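Local coordinates for dihydropteridine reductase (PDB 3ORF), which reduces quinonoid dihydropteridine to tetrahydropteridine with NADH or NADPH, and so probably supplies the tetrahydrobiopterin cofactor of the aromatic amino acid hydroxylases, at residues V141-S146 and I188-L193; H167-L172 and G234-F239; L193-N198 and T211-V216. All coordinates share one frame; numbering follows the deposited sequence.

Interaction 1: V141-S146 and I188-L193. With NAD (nicotinamide-adenine-dinucleotide), chain E.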
loop_
_atom_site.group_PDB
_atom_site.type_symbol
_atom_site.label_atom_id
_atom_site.label_comp_id
_atom_site.label_asym_id
_atom_site.label_seq_id
_atom_site.Cartn_x
_atom_site.Cartn_y
_atom_site.Cartn_z
ATOM N N VAL A 141 -0.700 2.509 17.853
ATOM C CA VAL A 141 0.402 1.759 17.271
ATOM C C VAL A 141 -0.005 0.813 16.209
ATOM O O VAL A 141 -0.823 -0.016 16.486
ATOM C CB VAL A 141 1.161 0.978 18.353
ATOM C CG1 VAL A 141 2.319 0.140 17.741
ATOM C CG2 VAL A 141 1.759 1.992 19.338
ATOM N N LEU A 142 0.610 0.900 14.997
ATOM C CA LEU A 142 0.429 -0.142 13.994
ATOM C C LEU A 142 1.665 -1.051 13.920
ATOM O O LEU A 142 2.807 -0.589 14.065
ATOM C CB LEU A 142 0.159 0.484 12.609
ATOM C CG LEU A 142 -1.014 1.459 12.481
ATOM C CD1 LEU A 142 -1.315 1.879 11.006
ATOM C CD2 LEU A 142 -2.228 0.712 13.061
ATOM N N THR A 143 1.442 -2.341 13.654
ATOM C CA THR A 143 2.520 -3.300 13.331
ATOM C C THR A 143 2.934 -3.197 11.836
ATOM O O THR A 143 2.121 -3.495 10.903
ATOM C CB THR A 143 2.120 -4.717 13.684
ATOM O OG1 THR A 143 1.690 -4.718 15.083
ATOM C CG2 THR A 143 3.367 -5.614 13.607
ATOM N N GLY A 144 4.189 -2.765 11.605
ATOM C CA GLY A 144 4.680 -2.648 10.223
ATOM C C GLY A 144 5.562 -3.859 9.938
ATOM O O GLY A 144 5.323 -4.970 10.485
ATOM N N ALA A 145 6.643 -3.657 9.161
ATOM C CA ALA A 145 7.630 -4.725 9.030
ATOM C C ALA A 145 8.986 -4.201 8.793
ATOM O O ALA A 145 9.182 -3.395 7.922
ATOM C CB ALA A 145 7.232 -5.761 7.942
ATOM N N SER A 146 9.969 -4.687 9.529
ATOM C CA SER A 146 11.353 -4.268 9.229
ATOM C C SER A 146 11.773 -4.568 7.797
ATOM O O SER A 146 12.481 -3.769 7.124
ATOM C CB SER A 146 12.270 -4.968 10.163
ATOM O OG SER A 146 13.472 -4.289 10.102
ATOM N N ILE A 188 5.604 -0.418 15.013
ATOM C CA ILE A 188 6.624 -1.330 15.568
ATOM C C ILE A 188 6.940 -2.272 14.457
ATOM O O ILE A 188 6.023 -2.738 13.753
ATOM C CB ILE A 188 6.157 -2.094 16.836
ATOM C CG1 ILE A 188 4.848 -2.808 16.580
ATOM C CG2 ILE A 188 6.106 -1.137 18.048
ATOM C CD1 ILE A 188 4.295 -3.492 17.803
ATOM N N LEU A 189 8.246 -2.471 14.221
ATOM C CA LEU A 189 8.725 -3.106 13.003
ATOM C C LEU A 189 9.658 -4.233 13.463
ATOM O O LEU A 189 10.854 -4.052 13.567
ATOM C CB LEU A 189 9.500 -2.116 12.071
ATOM C CG LEU A 189 8.823 -1.328 10.931
ATOM C CD1 LEU A 189 7.760 -0.414 11.529
ATOM C CD2 LEU A 189 9.905 -0.521 10.227
ATOM N N PRO A 190 9.096 -5.410 13.697
ATOM C CA PRO A 190 9.944 -6.540 14.125
ATOM C C PRO A 190 10.808 -7.112 12.983
ATOM O O PRO A 190 10.357 -7.116 11.812
ATOM C CB PRO A 190 8.931 -7.594 14.626
ATOM C CG PRO A 190 7.541 -7.172 14.038
ATOM C CD PRO A 190 7.684 -5.747 13.453
ATOM N N VAL A 191 12.070 -7.457 13.309
ATOM C CA VAL A 191 12.888 -8.332 12.466
ATOM C C VAL A 191 12.281 -9.766 12.539
ATOM O O VAL A 191 11.811 -10.298 11.538
ATOM C CB VAL A 191 14.354 -8.239 12.896
ATOM C CG1 VAL A 191 15.271 -9.188 12.058
ATOM C CG2 VAL A 191 14.785 -6.789 12.702
ATOM N N THR A 192 12.182 -10.321 13.746
ATOM C CA THR A 192 11.510 -11.607 13.940
ATOM C C THR A 192 10.957 -11.748 15.344
ATOM O O THR A 192 11.718 -11.774 16.354
ATOM C CB THR A 192 12.481 -12.840 13.742
ATOM O OG1 THR A 192 13.430 -12.559 12.708
ATOM C CG2 THR A 192 11.669 -14.102 13.396
ATOM N N LEU A 193 9.642 -11.795 15.384
ATOM C CA LEU A 193 8.838 -12.206 16.547
ATOM C C LEU A 193 8.822 -13.725 16.750
ATOM O O LEU A 193 8.884 -14.522 15.798
ATOM C CB LEU A 193 7.343 -11.806 16.348
ATOM C CG LEU A 193 6.996 -10.339 16.355
ATOM C CD1 LEU A 193 5.472 -10.146 16.540
ATOM C CD2 LEU A 193 7.769 -9.702 17.564
HETATM P PA NAD E . -1.512 -14.202 13.822
HETATM O O1A NAD E . -1.869 -14.794 12.507
HETATM O O2A NAD E . -1.503 -15.032 15.058
HETATM O O5B NAD E . -2.667 -13.081 14.146
HETATM C C5B NAD E . -3.154 -12.086 13.322
HETATM C C4B NAD E . -4.589 -11.806 13.802
HETATM O O4B NAD E . -5.120 -10.785 12.907
HETATM C C3B NAD E . -5.469 -13.062 13.563
HETATM O O3B NAD E . -6.358 -13.200 14.646
HETATM C C2B NAD E . -6.366 -12.683 12.401
HETATM O O2B NAD E . -7.673 -13.264 12.538
HETATM C C1B NAD E . -6.460 -11.156 12.595
HETATM N N9A NAD E . -6.754 -10.382 11.357
HETATM C C8A NAD E . -6.242 -10.655 10.128
HETATM N N7A NAD E . -6.694 -9.702 9.298
HETATM C C5A NAD E . -7.518 -8.848 9.979
HETATM C C6A NAD E . -8.279 -7.685 9.647
HETATM N N6A NAD E . -8.360 -7.234 8.370
HETATM N N1A NAD E . -8.984 -7.040 10.621
HETATM C C2A NAD E . -8.979 -7.509 11.862
HETATM N N3A NAD E . -8.267 -8.604 12.200
HETATM C C4A NAD E . -7.556 -9.306 11.291
HETATM O O3 NAD E . -0.165 -13.428 13.564
HETATM P PN NAD E . 0.901 -12.934 14.554
HETATM O O1N NAD E . 1.978 -13.970 14.445
HETATM O O2N NAD E . 0.322 -12.452 15.876
HETATM O O5D NAD E . 1.505 -11.602 13.852
HETATM C C5D NAD E . 1.097 -10.278 14.220
HETATM C C4D NAD E . 1.675 -9.244 13.234
HETATM O O4D NAD E . 3.075 -9.537 12.983
HETATM C C3D NAD E . 1.030 -9.174 11.845
HETATM O O3D NAD E . 0.700 -7.757 11.619
HETATM C C2D NAD E . 2.139 -9.612 10.878
HETATM O O2D NAD E . 1.909 -8.921 9.640
HETATM C C1D NAD E . 3.321 -8.987 11.651
HETATM N N1N NAD E . 4.829 -8.990 11.373
HETATM C C2N NAD E . 5.747 -10.077 11.722
HETATM C C3N NAD E . 7.140 -9.903 11.407
HETATM C C7N NAD E . 8.237 -10.955 11.728
HETATM O O7N NAD E . 9.099 -11.228 10.870
HETATM N N7N NAD E . 8.196 -11.445 12.985
HETATM C C4N NAD E . 7.597 -8.704 10.808
HETATM C C5N NAD E . 6.707 -7.664 10.513
HETATM C C6N NAD E . 5.357 -7.811 10.789
#

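Interaction 2: H167-L172 and G234-F239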
loop_
_atom_site.group_PDB
_atom_site.type_symbol
_atom_site.label_atom_id
_atom_site.label_comp_id
_atom_site.label_asym_id
_atom_site.label_seq_id
_atom_site.Cartn_x
_atom_site.Cartn_y
_atom_site.Cartn_z
ATOM N N HIS A 167 3.395 4.181 5.703
ATOM C CA HIS A 167 3.033 5.567 5.238
ATOM C C HIS A 167 1.811 6.036 6.065
ATOM O O HIS A 167 1.711 7.204 6.418
ATOM C CB HIS A 167 2.736 5.503 3.752
ATOM C CG HIS A 167 2.446 6.822 3.120
ATOM N ND1 HIS A 167 3.422 7.559 2.452
ATOM C CD2 HIS A 167 1.281 7.527 3.003
ATOM C CE1 HIS A 167 2.870 8.666 1.981
ATOM N NE2 HIS A 167 1.583 8.686 2.322
ATOM N N ILE A 168 0.908 5.125 6.418
ATOM C CA ILE A 168 -0.281 5.509 7.192
ATOM C C ILE A 168 0.091 6.012 8.598
ATOM O O ILE A 168 -0.342 7.061 9.085
ATOM C CB ILE A 168 -1.258 4.305 7.340
ATOM C CG1 ILE A 168 -1.915 3.993 5.995
ATOM C CG2 ILE A 168 -2.371 4.612 8.381
ATOM C CD1 ILE A 168 -2.540 2.517 5.957
ATOM N N ILE A 169 0.959 5.245 9.237
ATOM C CA ILE A 169 1.564 5.668 10.442
ATOM C C ILE A 169 2.082 7.102 10.374
ATOM O O ILE A 169 1.853 7.915 11.309
ATOM C CB ILE A 169 2.746 4.764 10.815
ATOM C CG1 ILE A 169 2.208 3.372 11.161
ATOM C CG2 ILE A 169 3.511 5.402 11.974
ATOM C CD1 ILE A 169 3.398 2.257 11.095
ATOM N N LYS A 170 2.769 7.431 9.289
ATOM C CA LYS A 170 3.325 8.785 9.214
ATOM C C LYS A 170 2.233 9.834 8.986
ATOM O O LYS A 170 2.302 10.893 9.571
ATOM C CB LYS A 170 4.452 8.859 8.153
ATOM C CG LYS A 170 5.795 8.413 8.728
ATOM C CD LYS A 170 6.715 7.804 7.744
ATOM C CE LYS A 170 8.000 7.236 8.444
ATOM N NZ LYS A 170 8.546 7.977 9.746
ATOM N N ASP A 171 1.200 9.505 8.227
ATOM C CA ASP A 171 0.128 10.439 7.946
ATOM C C ASP A 171 -0.640 10.693 9.252
ATOM O O ASP A 171 -1.071 11.797 9.500
ATOM C CB ASP A 171 -0.865 9.894 6.876
ATOM C CG ASP A 171 -0.439 10.235 5.415
ATOM O OD1 ASP A 171 0.719 10.727 5.184
ATOM O OD2 ASP A 171 -1.245 9.938 4.473
ATOM N N LEU A 172 -0.775 9.669 10.088
ATOM C CA LEU A 172 -1.505 9.790 11.356
ATOM C C LEU A 172 -0.724 10.542 12.437
ATOM O O LEU A 172 -1.302 10.910 13.437
ATOM C CB LEU A 172 -1.952 8.408 11.868
ATOM C CG LEU A 172 -2.944 7.706 10.971
ATOM C CD1 LEU A 172 -3.268 6.327 11.471
ATOM C CD2 LEU A 172 -4.258 8.535 10.873
ATOM N N GLY A 234 5.279 9.499 14.825
ATOM C CA GLY A 234 5.528 9.014 13.492
ATOM C C GLY A 234 6.728 8.099 13.294
ATOM O O GLY A 234 6.961 7.694 12.137
ATOM N N SER A 235 7.554 7.864 14.323
ATOM C CA SER A 235 8.728 6.957 14.137
ATOM C C SER A 235 8.279 5.560 13.771
ATOM O O SER A 235 7.279 5.002 14.329
ATOM C CB SER A 235 9.486 6.797 15.451
ATOM O OG SER A 235 9.972 8.076 15.809
ATOM N N LEU A 236 9.053 4.934 12.913
ATOM C CA LEU A 236 8.921 3.489 12.712
ATOM C C LEU A 236 9.944 2.899 13.648
ATOM O O LEU A 236 11.146 3.176 13.496
ATOM C CB LEU A 236 9.327 3.167 11.261
ATOM C CG LEU A 236 8.445 3.878 10.250
ATOM C CD1 LEU A 236 8.820 3.473 8.783
ATOM C CD2 LEU A 236 6.881 3.576 10.495
ATOM N N VAL A 237 9.519 2.082 14.602
ATOM C CA VAL A 237 10.457 1.571 15.575
ATOM C C VAL A 237 10.842 0.102 15.283
ATOM O O VAL A 237 10.035 -0.844 15.530
ATOM C CB VAL A 237 9.879 1.688 17.052
ATOM C CG1 VAL A 237 10.982 1.363 18.121
ATOM C CG2 VAL A 237 9.275 3.026 17.270
ATOM N N LYS A 238 12.076 -0.071 14.780
ATOM C CA LYS A 238 12.629 -1.388 14.468
ATOM C C LYS A 238 13.101 -2.073 15.751
ATOM O O LYS A 238 13.653 -1.422 16.624
ATOM C CB LYS A 238 13.806 -1.244 13.496
ATOM C CG LYS A 238 14.353 -2.563 12.902
ATOM C CD LYS A 238 15.561 -2.252 12.091
ATOM C CE LYS A 238 16.329 -3.542 11.694
ATOM N NZ LYS A 238 17.727 -3.156 11.376
ATOM N N PHE A 239 12.898 -3.375 15.874
ATOM C CA PHE A 239 13.456 -4.080 17.024
ATOM C C PHE A 239 13.891 -5.495 16.599
ATOM O O PHE A 239 13.215 -6.127 15.836
ATOM C CB PHE A 239 12.464 -4.125 18.237
ATOM C CG PHE A 239 11.112 -4.786 17.965
ATOM C CD1 PHE A 239 10.883 -6.104 18.341
ATOM C CD2 PHE A 239 10.083 -4.095 17.365
ATOM C CE1 PHE A 239 9.660 -6.692 18.157
ATOM C CE2 PHE A 239 8.808 -4.680 17.154
ATOM C CZ PHE A 239 8.603 -5.969 17.552
#

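Interaction 3: L193-N198 and T211-V216. With NAD (nicotinamide-adenine-dinucleotide), chain E.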
loop_
_atom_site.group_PDB
_atom_site.type_symbol
_atom_site.label_atom_id
_atom_site.label_comp_id
_atom_site.label_asym_id
_atom_site.label_seq_id
_atom_site.Cartn_x
_atom_site.Cartn_y
_atom_site.Cartn_z
ATOM N N LEU A 193 9.642 -11.795 15.384
ATOM C CA LEU A 193 8.838 -12.206 16.547
ATOM C C LEU A 193 8.822 -13.725 16.750
ATOM O O LEU A 193 8.884 -14.522 15.798
ATOM C CB LEU A 193 7.343 -11.806 16.348
ATOM C CG LEU A 193 6.996 -10.339 16.355
ATOM C CD1 LEU A 193 5.472 -10.146 16.540
ATOM C CD2 LEU A 193 7.769 -9.702 17.564
ATOM N N ASP A 194 8.665 -14.123 17.995
ATOM C CA ASP A 194 8.523 -15.533 18.315
ATOM C C ASP A 194 7.039 -15.837 18.364
ATOM O O ASP A 194 6.396 -15.635 19.398
ATOM C CB ASP A 194 9.161 -15.881 19.653
ATOM C CG ASP A 194 9.205 -17.392 19.914
ATOM O OD1 ASP A 194 8.576 -18.168 19.183
ATOM O OD2 ASP A 194 9.813 -17.827 20.887
ATOM N N THR A 195 6.523 -16.280 17.227
ATOM C CA THR A 195 5.096 -16.530 16.989
ATOM C C THR A 195 4.999 -17.929 16.344
ATOM O O THR A 195 5.945 -18.378 15.701
ATOM C CB THR A 195 4.524 -15.580 15.898
ATOM O OG1 THR A 195 5.298 -15.743 14.691
ATOM C CG2 THR A 195 4.570 -14.052 16.319
ATOM N N PRO A 196 3.845 -18.613 16.491
ATOM C CA PRO A 196 3.617 -19.911 15.762
ATOM C C PRO A 196 3.897 -19.750 14.219
ATOM O O PRO A 196 4.429 -20.641 13.588
ATOM C CB PRO A 196 2.115 -20.208 15.999
ATOM C CG PRO A 196 1.733 -19.441 17.288
ATOM C CD PRO A 196 2.675 -18.196 17.312
ATOM N N THR A 197 3.626 -18.598 13.641
ATOM C CA THR A 197 3.924 -18.428 12.243
ATOM C C THR A 197 5.421 -18.570 11.985
ATOM O O THR A 197 5.838 -19.297 11.034
ATOM C CB THR A 197 3.253 -17.163 11.651
ATOM O OG1 THR A 197 1.838 -17.323 11.840
ATOM C CG2 THR A 197 3.521 -17.008 10.106
ATOM N N ASN A 198 6.250 -17.913 12.791
ATOM C CA ASN A 198 7.659 -18.057 12.540
ATOM C C ASN A 198 8.186 -19.405 12.921
ATOM O O ASN A 198 9.059 -19.907 12.251
ATOM C CB ASN A 198 8.514 -16.911 13.079
ATOM C CG ASN A 198 8.282 -15.603 12.315
ATOM O OD1 ASN A 198 8.037 -15.613 11.088
ATOM N ND2 ASN A 198 8.312 -14.470 13.032
ATOM N N THR A 211 12.203 -12.138 19.100
ATOM C CA THR A 211 11.681 -11.364 20.199
ATOM C C THR A 211 10.478 -12.074 20.863
ATOM O O THR A 211 9.529 -12.413 20.215
ATOM C CB THR A 211 11.268 -9.938 19.776
ATOM O OG1 THR A 211 12.279 -9.357 18.924
ATOM C CG2 THR A 211 11.098 -9.061 21.017
ATOM N N PRO A 212 10.544 -12.300 22.183
ATOM C CA PRO A 212 9.364 -12.809 22.902
ATOM C C PRO A 212 8.208 -11.806 22.855
ATOM O O PRO A 212 8.436 -10.608 23.037
ATOM C CB PRO A 212 9.869 -12.946 24.338
ATOM C CG PRO A 212 11.401 -13.169 24.151
ATOM C CD PRO A 212 11.692 -12.130 23.080
ATOM N N LEU A 213 6.989 -12.297 22.627
ATOM C CA LEU A 213 5.839 -11.415 22.468
ATOM C C LEU A 213 5.647 -10.530 23.741
ATOM O O LEU A 213 5.246 -9.347 23.649
ATOM C CB LEU A 213 4.606 -12.271 22.152
ATOM C CG LEU A 213 4.721 -13.073 20.856
ATOM C CD1 LEU A 213 3.528 -13.978 20.739
ATOM C CD2 LEU A 213 4.795 -12.201 19.667
ATOM N N SER A 214 6.013 -11.081 24.920
ATOM C CA SER A 214 5.832 -10.377 26.176
ATOM C C SER A 214 6.770 -9.197 26.186
ATOM O O SER A 214 6.497 -8.262 26.872
ATOM C CB SER A 214 6.093 -11.297 27.402
ATOM O OG SER A 214 7.475 -11.621 27.513
ATOM N N GLU A 215 7.863 -9.201 25.411
ATOM C CA GLU A 215 8.704 -7.986 25.393
ATOM C C GLU A 215 8.049 -6.957 24.522
ATOM O O GLU A 215 8.138 -5.790 24.781
ATOM C CB GLU A 215 10.148 -8.214 24.934
ATOM C CG GLU A 215 10.873 -9.226 25.738
ATOM C CD GLU A 215 12.404 -9.205 25.526
ATOM O OE1 GLU A 215 12.943 -8.210 25.020
ATOM O OE2 GLU A 215 13.075 -10.176 25.916
ATOM N N VAL A 216 7.387 -7.379 23.468
ATOM C CA VAL A 216 6.609 -6.379 22.755
ATOM C C VAL A 216 5.527 -5.702 23.638
ATOM O O VAL A 216 5.417 -4.478 23.711
ATOM C CB VAL A 216 6.061 -6.992 21.423
ATOM C CG1 VAL A 216 5.285 -5.906 20.684
ATOM C CG2 VAL A 216 7.280 -7.508 20.645
HETATM P PA NAD E . -1.512 -14.202 13.822
HETATM O O1A NAD E . -1.869 -14.794 12.507
HETATM O O2A NAD E . -1.503 -15.032 15.058
HETATM O O5B NAD E . -2.667 -13.081 14.146
HETATM C C5B NAD E . -3.154 -12.086 13.322
HETATM C C4B NAD E . -4.589 -11.806 13.802
HETATM O O4B NAD E . -5.120 -10.785 12.907
HETATM C C3B NAD E . -5.469 -13.062 13.563
HETATM O O3B NAD E . -6.358 -13.200 14.646
HETATM C C2B NAD E . -6.366 -12.683 12.401
HETATM O O2B NAD E . -7.673 -13.264 12.538
HETATM C C1B NAD E . -6.460 -11.156 12.595
HETATM N N9A NAD E . -6.754 -10.382 11.357
HETATM C C8A NAD E . -6.242 -10.655 10.128
HETATM N N7A NAD E . -6.694 -9.702 9.298
HETATM C C5A NAD E . -7.518 -8.848 9.979
HETATM C C6A NAD E . -8.279 -7.685 9.647
HETATM N N6A NAD E . -8.360 -7.234 8.370
HETATM N N1A NAD E . -8.984 -7.040 10.621
HETATM C C2A NAD E . -8.979 -7.509 11.862
HETATM N N3A NAD E . -8.267 -8.604 12.200
HETATM C C4A NAD E . -7.556 -9.306 11.291
HETATM O O3 NAD E . -0.165 -13.428 13.564
HETATM P PN NAD E . 0.901 -12.934 14.554
HETATM O O1N NAD E . 1.978 -13.970 14.445
HETATM O O2N NAD E . 0.322 -12.452 15.876
HETATM O O5D NAD E . 1.505 -11.602 13.852
HETATM C C5D NAD E . 1.097 -10.278 14.220
HETATM C C4D NAD E . 1.675 -9.244 13.234
HETATM O O4D NAD E . 3.075 -9.537 12.983
HETATM C C3D NAD E . 1.030 -9.174 11.845
HETATM O O3D NAD E . 0.700 -7.757 11.619
HETATM C C2D NAD E . 2.139 -9.612 10.878
HETATM O O2D NAD E . 1.909 -8.921 9.640
HETATM C C1D NAD E . 3.321 -8.987 11.651
HETATM N N1N NAD E . 4.829 -8.990 11.373
HETATM C C2N NAD E . 5.747 -10.077 11.722
HETATM C C3N NAD E . 7.140 -9.903 11.407
HETATM C C7N NAD E . 8.237 -10.955 11.728
HETATM O O7N NAD E . 9.099 -11.228 10.870
HETATM N N7N NAD E . 8.196 -11.445 12.985
HETATM C C4N NAD E . 7.597 -8.704 10.808
HETATM C C5N NAD E . 6.707 -7.664 10.513
HETATM C C6N NAD E . 5.357 -7.811 10.789
HETATM O O HOH W 1 6.902 -15.386 22.621
#

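Interaction 1: V141-S146 and I188-L193
The carbonyl oxygen of I188 is gripped by the chain across from it. G144 N donates to I188 O at 2.8 Å, with the donor tilted 24° from the carbonyl plane. T143 CA adds a C-H...O contact to the same oxygen. One step back, I188 N donates to L142 O at 3.0 Å, in the carbonyl plane. These bonds pair the strands in parallel, T143 opposite I188. Beyond them the regular pairing ends, and S146 N makes a weak bond to P190 O at 3.4 Å. The side chain of I188 lies on the same sheet face as that of T143. Its CG1 sits between its own backbone N and carbonyl carbon (chi1 53°). From there CG1 and CD1 both lie 4.0 Å from T143 OG1, whose hydrogen bond goes to C93 O. On the branch CG2, I188 meets V141 CG1 at 4.0 Å, the two side chains crossing at about a right angle. The strand ends and the loops after them line the nicotinamide side of the NAD pocket in this Rossmann fold. P190 CG lies 3.6 Å from NAD C4N, and L193 N is 2.8 Å from the carboxamide N7N. Strand 88-93 flanks V141 and T143, strand 236-242 pairs with L189, and helix 156-172 covers L142 and A145.

Interaction 2: H167-L172 and G234-F239
I169 and L236 make the close-packed part of this contact. I169 CD1 lies 3.8 Å from L236 CD2, and I169 CG2 approaches the same methyl at 4.1 Å. The two side chains cross obliquely. I169 CG2 stands anti to the backbone N and also comes near G234 O. Both residues are buried, with L142 against I169 and L189 against L236. This is helix-on-sheet packing in the Rossmann fold: helix 156-172 packs on the sheet and here meets the start of strand 236-242, which runs parallel to strand 184-190. The other side of the contact is looser and partly exposed to solvent. There K170 runs across L236 at about a right angle, its CE 3.8 Å from L236 CG. The lysine chain bends at its last torsion (chi4 -32°), and NZ donates to G234 O at 2.9 Å. The donor is tilted 32° from the carbonyl plane. A methionine in place of K170 would probably leave G234 O without its ammonium donor. G234 has a positive phi (93°), where a CB would press on the preceding carbonyl oxygen. On another face of the helix, H167 NE2 and D171 OD2 both hydrogen-bond to T152 OG1 of the second subunit.

Interaction 3: L193-N198 and T211-V216
L193 and T211 form a single backbone bridge just beyond strand 184-190 of the Rossmann fold. D194 N donates to T211 O at 2.9 Å, with the donor tilted 31° from the carbonyl plane. The side chain of L193 then runs between the cofactor and helix 213-225. Its CB lies 3.5 Å from the carboxamide nitrogen N7N of NAD, and CG is only slightly farther from that atom. At CG the chain forks. CD1 meets L213 CD2 at 3.8 Å, while CD2 touches V216 CG2 and T211 CB. L193 crosses L213 and V216 at about right angles. F239 of strand 236-242 also packs on L193. L213 points the end of its side chain back at the first segment, with CG 3.4 Å from D194 O. A water donates to D194 O and accepts from L213 N, so it links the two backbones. T195 caps helix 196-201: OG1 lies between its own backbone N and carbonyl carbon (chi1 57°) and accepts from N198 N. The methyl T195 CG2 lies near the phosphate oxygen O1N of NAD. D194 OD2 forms a salt bridge with R199. N198 ND2 donates to L193 O at 2.8 Å, almost straight at 179° and in its own amide plane.

Overall arrangement
Interaction 1 lies deepest, near the middle of the chain. Its centre is about 10 Å from that of interaction 2 and about 11 Å from that of interaction 3; the centres of interactions 2 and 3 are about 20 Å apart. Strand 184-190 ties them together: it pairs with strand 138-143 in interaction 1, neighbours strand 236-242 of interaction 2 and leads through L193 into interaction 3. Along the chain, interactions 1 and 2 alternate, and interaction 3 follows interaction 1, nested inside the loop closed by interaction 2. F239 packs on P190, L193 and V216. Interactions 1 and 3 shape the nicotinamide end of the NAD pocket, while interaction 2 packs a helix whose other face meets the second subunit.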